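Local coordinates for protein nitrophorin Cim l NP (Cimex lectularius, PDB 2IMQ) that carries nitric oxide on its heme and delivers it to the victim during feeding, causing vasodilation, at residues S13-H18 against I169-V174. Residues are numbered along the deposited sequence; the frame is centred on the assembly and turned at random.
Sequences SWNSGH and IGDLNV. With HEM (protoporphyrin IX containing Fe), chain B.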
loop_
_atom_site.group_PDB
_atom_site.type_symbol
_atom_site.label_atom_id
_atom_site.label_comp_id
_atom_site.label_asym_id
_atom_site.label_seq_id
_atom_site.Cartn_x
_atom_site.Cartn_y
_atom_site.Cartn_z
ATOM N N SER A 13 -1.863 -3.214 -1.916
ATOM C CA SER A 13 -2.078 -3.327 -0.519
ATOM C C SER A 13 -3.482 -3.829 -0.222
ATOM O O SER A 13 -4.441 -3.653 -1.035
ATOM C CB SER A 13 -1.812 -2.047 0.192
ATOM O OG SER A 13 -2.865 -1.121 0.067
ATOM N N TRP A 14 -3.603 -4.427 0.947
ATOM C CA TRP A 14 -4.861 -5.025 1.349
ATOM C C TRP A 14 -4.952 -5.019 2.842
ATOM O O TRP A 14 -4.107 -5.574 3.545
ATOM C CB TRP A 14 -4.887 -6.442 0.843
ATOM C CG TRP A 14 -6.187 -7.132 0.884
ATOM C CD1 TRP A 14 -7.413 -6.643 1.246
ATOM C CD2 TRP A 14 -6.403 -8.434 0.384
ATOM N NE1 TRP A 14 -8.362 -7.629 1.078
ATOM C CE2 TRP A 14 -7.757 -8.737 0.548
ATOM C CE3 TRP A 14 -5.562 -9.401 -0.169
ATOM C CZ2 TRP A 14 -8.282 -9.954 0.154
ATOM C CZ3 TRP A 14 -6.088 -10.592 -0.530
ATOM C CH2 TRP A 14 -7.420 -10.853 -0.390
ATOM N N ASN A 15 -6.003 -4.418 3.350
ATOM C CA ASN A 15 -6.372 -4.583 4.752
ATOM C C ASN A 15 -7.123 -5.900 4.814
ATOM O O ASN A 15 -8.354 -6.002 4.588
ATOM C CB ASN A 15 -7.201 -3.393 5.237
ATOM C CG ASN A 15 -7.410 -3.438 6.716
ATOM O OD1 ASN A 15 -7.339 -4.512 7.266
ATOM N ND2 ASN A 15 -7.637 -2.293 7.379
ATOM N N SER A 16 -6.336 -6.925 5.045
ATOM C CA SER A 16 -6.795 -8.305 4.941
ATOM C C SER A 16 -7.243 -8.887 6.283
ATOM O O SER A 16 -7.908 -9.943 6.326
ATOM C CB SER A 16 -5.652 -9.130 4.329
ATOM O OG SER A 16 -4.489 -8.921 5.064
ATOM N N GLY A 17 -6.952 -8.237 7.407
ATOM C CA GLY A 17 -7.501 -8.697 8.681
ATOM C C GLY A 17 -6.894 -10.015 9.102
ATOM O O GLY A 17 -5.662 -10.144 9.146
ATOM N N HIS A 18 -7.762 -11.001 9.387
ATOM C CA HIS A 18 -7.314 -12.338 9.743
ATOM C C HIS A 18 -7.266 -13.262 8.531
ATOM O O HIS A 18 -6.990 -14.457 8.682
ATOM C CB HIS A 18 -8.225 -12.935 10.846
ATOM C CG HIS A 18 -8.126 -12.221 12.164
ATOM N ND1 HIS A 18 -7.473 -12.754 13.257
ATOM C CD2 HIS A 18 -8.588 -11.011 12.558
ATOM C CE1 HIS A 18 -7.550 -11.906 14.271
ATOM N NE2 HIS A 18 -8.216 -10.836 13.870
ATOM N N ILE A 169 1.917 2.778 0.777
ATOM C CA ILE A 169 0.817 1.852 0.432
ATOM C C ILE A 169 0.256 1.206 1.678
ATOM O O ILE A 169 1.000 0.791 2.561
ATOM C CB ILE A 169 1.280 0.769 -0.564
ATOM C CG1 ILE A 169 2.505 0.002 -0.056
ATOM C CG2 ILE A 169 1.545 1.425 -1.918
ATOM C CD1 ILE A 169 2.849 -1.196 -1.001
ATOM N N GLY A 170 -1.064 1.140 1.740
ATOM C CA GLY A 170 -1.738 0.525 2.858
ATOM C C GLY A 170 -3.002 1.293 3.146
ATOM O O GLY A 170 -3.390 2.228 2.436
ATOM N N ASP A 171 -3.639 0.862 4.213
ATOM C CA ASP A 171 -4.819 1.525 4.725
ATOM C C ASP A 171 -4.332 2.653 5.628
ATOM O O ASP A 171 -3.764 2.394 6.715
ATOM C CB ASP A 171 -5.724 0.559 5.458
ATOM C CG ASP A 171 -6.930 1.201 6.081
ATOM O OD1 ASP A 171 -7.047 2.455 6.000
ATOM O OD2 ASP A 171 -7.753 0.433 6.633
ATOM N N LEU A 172 -4.483 3.885 5.169
ATOM C CA LEU A 172 -4.007 5.072 5.857
ATOM C C LEU A 172 -4.879 5.532 7.035
ATOM O O LEU A 172 -4.576 6.520 7.660
ATOM C CB LEU A 172 -3.869 6.214 4.885
ATOM C CG LEU A 172 -3.032 5.971 3.606
ATOM C CD1 LEU A 172 -3.054 7.189 2.719
ATOM C CD2 LEU A 172 -1.613 5.559 3.887
ATOM N N ASN A 173 -5.962 4.824 7.256
ATOM C CA ASN A 173 -6.972 5.190 8.235
ATOM C C ASN A 173 -7.661 6.474 7.885
ATOM O O ASN A 173 -8.152 7.193 8.710
ATOM C CB ASN A 173 -6.481 5.179 9.701
ATOM C CG ASN A 173 -7.595 4.868 10.622
ATOM O OD1 ASN A 173 -8.484 4.082 10.267
ATOM N ND2 ASN A 173 -7.571 5.471 11.801
ATOM N N VAL A 174 -7.689 6.754 6.593
ATOM C CA VAL A 174 -8.425 7.857 5.962
ATOM C C VAL A 174 -9.810 7.295 5.515
ATOM O O VAL A 174 -9.847 6.276 4.845
ATOM C CB VAL A 174 -7.644 8.419 4.745
ATOM C CG1 VAL A 174 -8.497 9.319 3.933
ATOM C CG2 VAL A 174 -6.408 9.140 5.234
HETATM C CHA HEM B . 5.189 -13.692 4.544
HETATM C CHB HEM B . 1.588 -11.777 1.923
HETATM C CHC HEM B . -1.559 -13.052 5.334
HETATM C CHD HEM B . 1.968 -14.671 8.104
HETATM C C1A HEM B . 4.515 -13.095 3.518
HETATM C C2A HEM B . 5.078 -12.625 2.274
HETATM C C3A HEM B . 4.058 -12.064 1.576
HETATM C C4A HEM B . 2.849 -12.198 2.335
HETATM C CMA HEM B . 4.161 -11.459 0.188
HETATM C CAA HEM B . 6.547 -12.731 1.803
HETATM C CBA HEM B . 6.554 -14.016 0.931
HETATM C CGA HEM B . 7.954 -14.342 0.433
HETATM O O1A HEM B . 8.738 -14.891 1.205
HETATM O O2A HEM B . 8.265 -14.113 -0.762
HETATM C C1B HEM B . 0.437 -11.977 2.618
HETATM C C2B HEM B . -0.880 -11.598 2.166
HETATM C C3B HEM B . -1.762 -11.949 3.094
HETATM C C4B HEM B . -1.030 -12.577 4.164
HETATM C CMB HEM B . -0.993 -10.935 0.839
HETATM C CAB HEM B . -3.270 -11.755 3.113
HETATM C CBB HEM B . -3.959 -11.559 1.980
HETATM C C1C HEM B . -0.934 -13.647 6.392
HETATM C C2C HEM B . -1.534 -14.086 7.627
HETATM C C3C HEM B . -0.545 -14.593 8.357
HETATM C C4C HEM B . 0.695 -14.366 7.684
HETATM C CMC HEM B . -3.030 -14.165 7.946
HETATM C CAC HEM B . -0.671 -15.225 9.736
HETATM C CBC HEM B . -1.157 -14.556 10.779
HETATM C C1D HEM B . 3.147 -14.502 7.412
HETATM C C2D HEM B . 4.449 -14.781 7.968
HETATM C C3D HEM B . 5.429 -14.515 6.872
HETATM C C4D HEM B . 4.657 -14.063 5.745
HETATM C CMD HEM B . 4.761 -15.298 9.372
HETATM C CAD HEM B . 6.951 -14.676 7.033
HETATM C CBD HEM B . 7.203 -16.171 7.145
HETATM C CGD HEM B . 8.659 -16.471 6.962
HETATM O O1D HEM B . 9.007 -17.693 7.042
HETATM O O2D HEM B . 9.432 -15.493 6.747
HETATM N NA HEM B . 3.147 -12.844 3.534
HETATM N NB HEM B . 0.317 -12.551 3.854
HETATM N NC HEM B . 0.417 -13.803 6.477
HETATM N ND HEM B . 3.321 -14.059 6.106
HETATM FE FE HEM B . 1.782 -13.450 4.945
#
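S13 rests against the backbone of G170, and two residues further on N15 reaches D171, so alternate residues of one strand end meet the chain leaving another. The side chain of S13 lies over the peptide entering G170, with CB 3.6 Å from G170 N. Its OG is 3.4 Å from G170 CA, a packing contact only; the hydroxyl is hydrogen-bonded instead to the carboxylate of D243, which also receives the backbone N-H of N15. The chain turns a corner at G170, where a CB would press against the carbonyl O of I169, a local reason for glycine unrelated to S13.

One side-chain hydrogen bond joins the segments: N15 ND2 donates to D171 OD2 over 2.8 Å. The acceptor lies almost in the amide plane of N15, and the bond arrives at the anti lone pair of OD2, with amide and carboxylate turned 52° from each other. Both side chains extend with CG anti to the backbone N (chi1 -171° in N15, 177° in D171), which brings the two flat groups together. The other carboxylate oxygen, OD1, closes an Asx turn by accepting N173 N at 2.9 Å from above the carboxylate plane, and the same OD1 also forms a salt bridge with R175.

N15 and the G170-N173 run are in keeping with the family motifs of inositol-polyphosphate 5-phosphatase relatives, although this protein carries heme. W14, pointing away from D171, touches the heme vinyl through CZ3, 3.4 Å from HEM CBB. The contact thus lies between the two sheets of the β-sandwich, joining the end of strand 6-17, beside strands 39-46 and 274-281, to the loop that follows strand 165-169, with strand 243-248 alongside.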